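Local coordinates for protein alpha,alpha-trehalose-phosphate synthase (UDP-forming) (Burkholderia multivorans, PDB 5UOF) that belongs to glycosyltransferase family 20 and is built on the two-domain GT-B fold of that clan, at residues A[97-102]-A[164-169]; A[247-252]-A[352-357]; A[284-289]-A[417-422]. All blocks are in the same frame, centred on the assembly; numbering follows the deposited sequence. Where two conformers were deposited one is given.

Interaction 1: residues A[97-102]-A[164-169]. With EDO (1,2-ethanediol), chain H.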
# COMPACT_ATOMS: atom_id res chain seq x y z
N VAL A 97 -0.02 1.78 8.58
CA VAL A 97 -0.68 1.03 7.51
C VAL A 97 -1.79 1.85 6.88
O VAL A 97 -1.94 1.88 5.65
CB VAL A 97 -1.21 -0.32 8.02
CG1 VAL A 97 -2.08 -0.97 6.93
CG2 VAL A 97 -0.04 -1.25 8.40
N PHE A 98 -2.58 2.55 7.70
CA PHE A 98 -3.67 3.35 7.14
C PHE A 98 -3.15 4.53 6.33
O PHE A 98 -3.89 5.08 5.51
CB PHE A 98 -4.59 3.87 8.25
CG PHE A 98 -5.55 2.83 8.81
CD1 PHE A 98 -5.18 1.50 8.95
CD2 PHE A 98 -6.81 3.22 9.24
CE1 PHE A 98 -6.07 0.56 9.51
CE2 PHE A 98 -7.70 2.30 9.77
CZ PHE A 98 -7.33 0.97 9.92
N HIS A 99 -1.90 4.96 6.55
CA HIS A 99 -1.29 5.97 5.70
C HIS A 99 -0.43 5.35 4.60
O HIS A 99 0.45 6.02 4.04
CB HIS A 99 -0.48 6.97 6.53
CG HIS A 99 -1.35 7.86 7.37
ND1 HIS A 99 -1.88 7.46 8.58
CD2 HIS A 99 -1.83 9.11 7.14
CE1 HIS A 99 -2.63 8.43 9.07
NE2 HIS A 99 -2.62 9.44 8.22
N TYR A 100 -0.70 4.08 4.29
CA TYR A 100 -0.08 3.39 3.15
C TYR A 100 1.43 3.25 3.33
O TYR A 100 2.20 3.22 2.36
CB TYR A 100 -0.43 4.09 1.83
CG TYR A 100 -1.84 3.77 1.38
CD1 TYR A 100 -2.93 4.39 1.98
CD2 TYR A 100 -2.08 2.83 0.39
CE1 TYR A 100 -4.23 4.08 1.58
CE2 TYR A 100 -3.36 2.52 0.00
CZ TYR A 100 -4.44 3.15 0.59
OH TYR A 100 -5.71 2.84 0.19
N ARG A 101 1.87 3.12 4.58
CA ARG A 101 3.26 2.82 4.88
C ARG A 101 3.38 1.49 5.62
O ARG A 101 3.80 1.45 6.78
CB ARG A 101 3.90 3.96 5.68
CG ARG A 101 4.06 5.29 4.92
CD ARG A 101 5.02 5.17 3.73
NE ARG A 101 6.36 4.67 4.08
CZ ARG A 101 7.41 5.45 4.32
NH1 ARG A 101 7.30 6.77 4.28
NH2 ARG A 101 8.59 4.90 4.62
N GLY A 102 3.03 0.39 4.95
CA GLY A 102 3.21 -0.92 5.55
C GLY A 102 4.64 -1.21 5.98
O GLY A 102 4.86 -1.98 6.91
N HIS A 164 -10.76 9.91 11.20
CA HIS A 164 -10.17 11.14 10.67
C HIS A 164 -9.02 10.89 9.70
O HIS A 164 -8.68 11.78 8.92
CB HIS A 164 -9.68 12.02 11.82
CG HIS A 164 -10.78 12.53 12.70
ND1 HIS A 164 -11.09 13.87 12.79
CD2 HIS A 164 -11.65 11.88 13.51
CE1 HIS A 164 -12.11 14.02 13.62
NE2 HIS A 164 -12.45 12.83 14.08
N ILE A 165 -8.43 9.70 9.73
CA ILE A 165 -7.31 9.34 8.86
C ILE A 165 -7.85 8.51 7.70
O ILE A 165 -9.05 8.17 7.70
CB ILE A 165 -6.22 8.60 9.66
CG1 ILE A 165 -6.76 7.27 10.20
CG2 ILE A 165 -5.73 9.47 10.81
CD1 ILE A 165 -5.66 6.38 10.74
N PRO A 166 -7.06 8.20 6.67
CA PRO A 166 -7.57 7.38 5.56
C PRO A 166 -7.97 5.99 6.03
O PRO A 166 -7.54 5.51 7.08
CB PRO A 166 -6.37 7.29 4.60
CG PRO A 166 -5.49 8.49 4.97
CD PRO A 166 -5.64 8.55 6.48
N PHE A 167 -8.84 5.35 5.25
CA PHE A 167 -9.07 3.92 5.44
C PHE A 167 -8.51 3.19 4.23
O PHE A 167 -8.97 3.44 3.10
CB PHE A 167 -10.54 3.57 5.65
CG PHE A 167 -10.74 2.19 6.17
CD1 PHE A 167 -10.58 1.93 7.52
CD2 PHE A 167 -11.04 1.13 5.32
CE1 PHE A 167 -10.73 0.63 8.02
CE2 PHE A 167 -11.20 -0.16 5.82
CZ PHE A 167 -11.05 -0.40 7.17
N PRO A 168 -7.52 2.33 4.41
CA PRO A 168 -6.84 1.72 3.26
C PRO A 168 -7.69 0.66 2.58
O PRO A 168 -8.56 0.03 3.18
CB PRO A 168 -5.58 1.11 3.88
CG PRO A 168 -6.02 0.74 5.28
CD PRO A 168 -7.02 1.80 5.69
N SER A 169 -7.41 0.47 1.28
CA SER A 169 -8.04 -0.59 0.51
C SER A 169 -7.69 -1.96 1.11
O SER A 169 -6.71 -2.10 1.84
CB SER A 169 -7.61 -0.51 -0.94
OG SER A 169 -6.20 -0.59 -1.03
C1 EDO H . 1.14 0.47 0.25
O1 EDO H . 2.16 0.28 -0.72
C2 EDO H . 1.42 -0.43 1.44
O2 EDO H . 2.59 0.03 2.13
O HOH W 1 -8.08 4.36 0.70

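Interaction 2: residues A[247-252]-A[352-357]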
# COMPACT_ATOMS: atom_id res chain seq x y z
N VAL A 247 -7.11 38.76 8.21
CA VAL A 247 -7.05 40.21 8.06
C VAL A 247 -6.83 40.87 9.42
O VAL A 247 -6.05 41.83 9.54
CB VAL A 247 -8.33 40.73 7.39
CG1 VAL A 247 -8.44 42.27 7.51
CG2 VAL A 247 -8.36 40.28 5.93
N GLN A 248 -7.51 40.37 10.44
CA GLN A 248 -7.42 40.95 11.78
C GLN A 248 -6.00 40.89 12.33
O GLN A 248 -5.58 41.77 13.10
CB GLN A 248 -8.37 40.23 12.74
CG GLN A 248 -9.83 40.65 12.63
CD GLN A 248 -10.75 39.76 13.45
OE1 GLN A 248 -10.32 38.77 14.05
NE2 GLN A 248 -12.03 40.10 13.48
N TYR A 249 -5.24 39.87 11.94
CA TYR A 249 -3.86 39.70 12.35
C TYR A 249 -2.86 40.27 11.35
O TYR A 249 -1.66 40.05 11.49
CB TYR A 249 -3.56 38.22 12.57
CG TYR A 249 -3.85 37.78 13.98
CD1 TYR A 249 -5.09 38.02 14.56
CD2 TYR A 249 -2.89 37.14 14.75
CE1 TYR A 249 -5.37 37.63 15.86
CE2 TYR A 249 -3.15 36.75 16.05
CZ TYR A 249 -4.39 37.00 16.60
OH TYR A 249 -4.65 36.61 17.90
N GLY A 250 -3.33 41.01 10.34
CA GLY A 250 -2.43 41.47 9.30
C GLY A 250 -1.42 42.50 9.75
O GLY A 250 -0.43 42.73 9.04
N ALA A 251 -1.63 43.14 10.90
CA ALA A 251 -0.74 44.17 11.39
C ALA A 251 0.15 43.70 12.53
O ALA A 251 0.92 44.50 13.07
CB ALA A 251 -1.54 45.40 11.82
N ARG A 252 0.05 42.43 12.93
CA ARG A 252 0.84 41.92 14.04
C ARG A 252 2.33 41.98 13.71
O ARG A 252 2.73 41.79 12.56
CB ARG A 252 0.44 40.49 14.37
CG ARG A 252 -0.95 40.38 14.94
CD ARG A 252 -1.07 41.18 16.22
NE ARG A 252 -2.35 40.95 16.85
CZ ARG A 252 -2.58 39.99 17.74
NH1 ARG A 252 -1.59 39.18 18.12
NH2 ARG A 252 -3.79 39.84 18.25
N ARG A 352 -2.55 30.35 15.76
CA ARG A 352 -3.28 29.95 14.57
C ARG A 352 -3.60 31.14 13.68
O ARG A 352 -3.43 31.06 12.46
CB ARG A 352 -4.57 29.24 14.98
CG ARG A 352 -5.51 28.92 13.84
CD ARG A 352 -6.73 28.20 14.39
NE ARG A 352 -7.77 28.04 13.39
CZ ARG A 352 -7.80 27.06 12.49
NH1 ARG A 352 -6.83 26.15 12.47
NH2 ARG A 352 -8.80 26.99 11.62
N ASN A 353 -4.04 32.25 14.26
CA ASN A 353 -4.43 33.38 13.43
C ASN A 353 -3.22 34.03 12.76
O ASN A 353 -3.36 34.63 11.69
CB ASN A 353 -5.21 34.40 14.25
CG ASN A 353 -6.61 33.94 14.54
OD1 ASN A 353 -7.01 32.85 14.13
ND2 ASN A 353 -7.37 34.76 15.25
N LEU A 354 -2.05 33.94 13.39
CA LEU A 354 -0.82 34.38 12.74
C LEU A 354 -0.54 33.55 11.49
O LEU A 354 -0.17 34.09 10.44
CB LEU A 354 0.35 34.30 13.72
CG LEU A 354 1.58 35.17 13.47
CD1 LEU A 354 1.22 36.64 13.53
CD2 LEU A 354 2.68 34.84 14.47
N LEU A 355 -0.68 32.22 11.59
CA LEU A 355 -0.49 31.37 10.42
C LEU A 355 -1.43 31.78 9.29
O LEU A 355 -1.03 31.79 8.12
CB LEU A 355 -0.72 29.89 10.76
CG LEU A 355 0.26 29.20 11.71
CD1 LEU A 355 -0.12 27.73 11.85
CD2 LEU A 355 1.69 29.35 11.23
N MET A 356 -2.68 32.12 9.62
CA MET A 356 -3.60 32.55 8.57
C MET A 356 -3.11 33.83 7.91
O MET A 356 -3.17 33.97 6.68
CB MET A 356 -5.02 32.73 9.13
CG MET A 356 -5.58 31.51 9.91
SD MET A 356 -5.52 29.98 8.95
CE MET A 356 -5.84 28.76 10.22
N ALA A 357 -2.59 34.77 8.71
CA ALA A 357 -2.01 35.98 8.14
C ALA A 357 -0.79 35.67 7.27
O ALA A 357 -0.59 36.31 6.23
CB ALA A 357 -1.65 36.98 9.25

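Interaction 3: residues A[284-289]-A[417-422]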
# COMPACT_ATOMS: atom_id res chain seq x y z
N PHE A 284 10.97 19.59 0.07
CA PHE A 284 12.14 20.44 -0.07
C PHE A 284 12.83 20.20 -1.40
O PHE A 284 13.28 21.15 -2.05
CB PHE A 284 13.14 20.18 1.06
CG PHE A 284 12.72 20.71 2.41
CD1 PHE A 284 11.44 21.19 2.64
CD2 PHE A 284 13.64 20.73 3.45
CE1 PHE A 284 11.08 21.67 3.91
CE2 PHE A 284 13.29 21.21 4.71
CZ PHE A 284 12.01 21.68 4.93
N GLN A 285 12.96 18.93 -1.80
CA GLN A 285 13.74 18.63 -3.00
C GLN A 285 13.05 19.14 -4.26
O GLN A 285 13.73 19.48 -5.23
CB GLN A 285 13.98 17.12 -3.11
CG GLN A 285 14.95 16.61 -2.04
CD GLN A 285 15.30 15.14 -2.22
OE1 GLN A 285 14.72 14.45 -3.05
NE2 GLN A 285 16.27 14.66 -1.43
N ALA A 286 11.72 19.17 -4.27
CA ALA A 286 11.04 19.73 -5.44
C ALA A 286 11.24 21.23 -5.52
O ALA A 286 11.33 21.78 -6.62
CB ALA A 286 9.56 19.38 -5.40
N PHE A 287 11.31 21.92 -4.38
CA PHE A 287 11.63 23.35 -4.40
C PHE A 287 13.04 23.57 -4.91
O PHE A 287 13.30 24.48 -5.71
CB PHE A 287 11.46 23.93 -2.99
CG PHE A 287 11.66 25.41 -2.91
CD1 PHE A 287 10.77 26.28 -3.50
CD2 PHE A 287 12.75 25.94 -2.22
CE1 PHE A 287 10.96 27.67 -3.42
CE2 PHE A 287 12.94 27.32 -2.12
CZ PHE A 287 12.05 28.18 -2.73
N GLU A 288 13.98 22.73 -4.47
CA GLU A 288 15.34 22.77 -4.98
C GLU A 288 15.36 22.58 -6.50
O GLU A 288 16.02 23.33 -7.22
CB GLU A 288 16.18 21.68 -4.31
CG GLU A 288 17.59 21.55 -4.86
CD GLU A 288 18.28 20.27 -4.41
OE1 GLU A 288 17.60 19.39 -3.82
OE2 GLU A 288 19.50 20.16 -4.64
N ARG A 289 14.62 21.58 -6.98
CA ARG A 289 14.58 21.29 -8.41
C ARG A 289 14.00 22.47 -9.18
O ARG A 289 14.49 22.81 -10.26
CB ARG A 289 13.76 20.03 -8.66
CG ARG A 289 13.75 19.55 -10.09
CD ARG A 289 13.27 18.09 -10.18
NE ARG A 289 14.19 17.15 -9.53
CZ ARG A 289 14.11 15.83 -9.64
NH1 ARG A 289 13.16 15.27 -10.37
NH2 ARG A 289 14.99 15.05 -9.01
N SER A 417 9.67 16.22 -10.25
CA SER A 417 9.66 17.16 -11.35
C SER A 417 8.27 17.74 -11.57
O SER A 417 8.14 18.93 -11.88
CB SER A 417 10.18 16.51 -12.62
OG SER A 417 11.56 16.27 -12.49
N GLN A 418 7.21 16.94 -11.42
CA GLN A 418 5.88 17.51 -11.53
C GLN A 418 5.65 18.54 -10.43
O GLN A 418 5.07 19.61 -10.68
CB GLN A 418 4.79 16.44 -11.48
CG GLN A 418 3.38 17.06 -11.55
CD GLN A 418 2.25 16.09 -11.25
OE1 GLN A 418 2.41 15.14 -10.50
NE2 GLN A 418 1.09 16.34 -11.85
N MET A 419 6.10 18.24 -9.21
CA MET A 419 5.94 19.21 -8.12
C MET A 419 6.72 20.48 -8.40
O MET A 419 6.20 21.59 -8.18
CB MET A 419 6.38 18.60 -6.79
CG MET A 419 5.44 17.50 -6.33
SD MET A 419 5.08 17.64 -4.55
CE MET A 419 6.66 17.16 -3.86
N ALA A 420 7.95 20.36 -8.88
CA ALA A 420 8.73 21.55 -9.23
C ALA A 420 8.03 22.37 -10.31
O ALA A 420 7.97 23.60 -10.21
CB ALA A 420 10.13 21.15 -9.69
N ASP A 421 7.51 21.71 -11.35
CA ASP A 421 6.81 22.42 -12.41
C ASP A 421 5.57 23.13 -11.86
O ASP A 421 5.23 24.23 -12.30
CB ASP A 421 6.40 21.47 -13.53
CG ASP A 421 7.59 20.91 -14.31
OD1 ASP A 421 8.71 21.46 -14.23
OD2 ASP A 421 7.38 19.92 -15.04
N ALA A 422 4.87 22.49 -10.92
CA ALA A 422 3.66 23.09 -10.35
C ALA A 422 4.01 24.32 -9.51
O ALA A 422 3.29 25.33 -9.55
CB ALA A 422 2.90 22.07 -9.51

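Interaction 1: residues A[97-102]-A[164-169]
Pro168 lays its ring over Phe98, the last residue of helix 89-98, and the tight half of the contact grows around that pair. CD of Pro168 stands 3.7 Å from the centroid of the Phe98 ring, only 16° off the ring normal, a clear CH-pi contact. Toward the far end of the same ring, CE2 meets CD1 of Phe167 at 3.7 Å, the two ring planes turned 79° apart. Ile165 CD1 comes in across CD2, and Pro166 places its CD over the imidazole face of His99, which Trp95 stacks upon and whose ND1 bonds to Trp95 O. Packed this closely, Pro166 O is buried against Phe98 CD2 (3.2 Å) and finds no polar partner in the model.

The other half is wetter. Tyr100, with its positive phi, is the C-prime residue of a Schellman motif, and its ring crosses Pro168 at a slant, CE1 and CZ lying near Pro168 CA and CB. Ser169 N donates to Tyr100 OH at 3.1 Å in a fairly straight bond (162°). A water in the plane of the phenol ring donates both to Tyr100 OH (2.9 Å) and to Phe167 O (2.7 Å). Next to the turn, at Gly102, a 1,2-ethanediol, probably from the crystallisation liquor, accepts a bond from Gly102 N at its O2 (2.9 Å).

With two donors pointing at its oxygen, the Tyr100 hydroxyl probably spends its own proton on Asp171 of the second subunit, so an aromatic-proline core inside one chain passes into a polar junction between two.

Interaction 2: residues A[247-252]-A[352-357]
Tyr249 packs flat against the first turn of helix 352-361, and its side chain can be read outward atom by atom. CB touches the backbone O of Asn353 and, at 4.0 Å, the methyl CB of Ala357 one turn further on. CG already lies under Asn353 CB, which serves the whole ring: that carbon sits 3.4 Å from the ring centroid and 1° off the normal, a CH-pi contact over the ring centre. Out along one flank CD2 comes within 3.6 Å of Leu354 N; along the other, CE1 meets Asn353 ND2, also at 3.6 Å. The Asn353 amide plane stands at 90° to the ring, with ND2 above the ring plane near CE1. At the tip OH leaves the six-residue helical segment and bonds to Glu351 OE1, just before it.

The ring's opposite face belongs to its own loop. Arg252 bends back at chi2 (-59°) and brings its guanidinium across, CZ riding 3.6 Å above the ring plane toward the rim. The phenol is thus held between an asparagine methylene and an arginine, with the type I turn from Tyr249 to Arg252 bringing the arginine round. No hydrogen bond crosses between the two segments.

The contact lies in the GT-B half built on the six-stranded parallel sheet. The turn joins helix 239-248 to helix 253-262, and helix 352-361 leans on both: Asn353 touches Ala245 and Met356 touches Ala246 of the first, while Leu354 and Ala357 reach Val255 of the second. Met356 turns toward helix 376-384, and the next strand along the chain is 364-367 of that sheet.

Interaction 3: residues A[284-289]-A[417-422]
Ala286 and Ala420 mark the crossing of two helices of a Rossmann-like alpha/beta domain, helix 280-293 and helix 416-428, beside its six-stranded parallel sheet. The short segments cross at -62°, with axes 7.9 Å apart at their closest, and the small alanines let them come so near: the CA atoms of Ala286 and Ala420 are 4.8 Å apart.

The apolar contacts run along this crossing. Ala286 CB meets Met419 CB at 3.6 Å, and the methionine, bent in the middle of its chain, brings CE back to the same methyl. Both residues also rest on Tyr366 of strand 364-367, so this side of the junction lies against that strand. The methyl of Ala420 reaches over the neighbouring backbone, its CB 3.4 Å from Ala286 O, and the stem of Arg289 lies alongside it, CB to CB at 3.9 Å. The alanine methyl therefore touches both a carbonyl and an aliphatic stem of the partner helix.

The polar contact is a single one, at the more open border. Arg289 sets out with CG anti to its own N, runs extended past Ala420, then kinks at chi3 (-65°), which turns the guanidinium toward Ser417. That serine holds OG beside its own backbone N, on the side from which the arginine comes. Helix 416-428 also faces the second subunit here: Asp421 forms a salt bridge with Arg109 of that subunit, which packs on Ser417 and Gln418 as well.

Arg289 NH1 donates to Ser417 OG at 2.8 Å, bent to 148° at the hydrogen, and the same oxygen lies 3.4 Å from Arg289 CD.

The three contacts are spread over both halves of the GT-B fold. Interaction 1 comes first along the chain and closes before the others open; its loop 164-169 follows strand 159-162 of the ten-stranded sheet. Interactions 2 and 3 belong with the six-stranded parallel sheet, and their segments alternate in sequence (247-252, 284-289, 352-357, 417-422), so the two closures interleave along the chain, each pairing helical elements of this half. The centre of interaction 1 lies about 34 Å from that of interaction 2 and about 25 Å from that of interaction 3; the centres of interactions 2 and 3 are about 28 Å apart. None touches another. Interactions 1 and 3 both meet the second subunit, so the dimer contact draws on both halves.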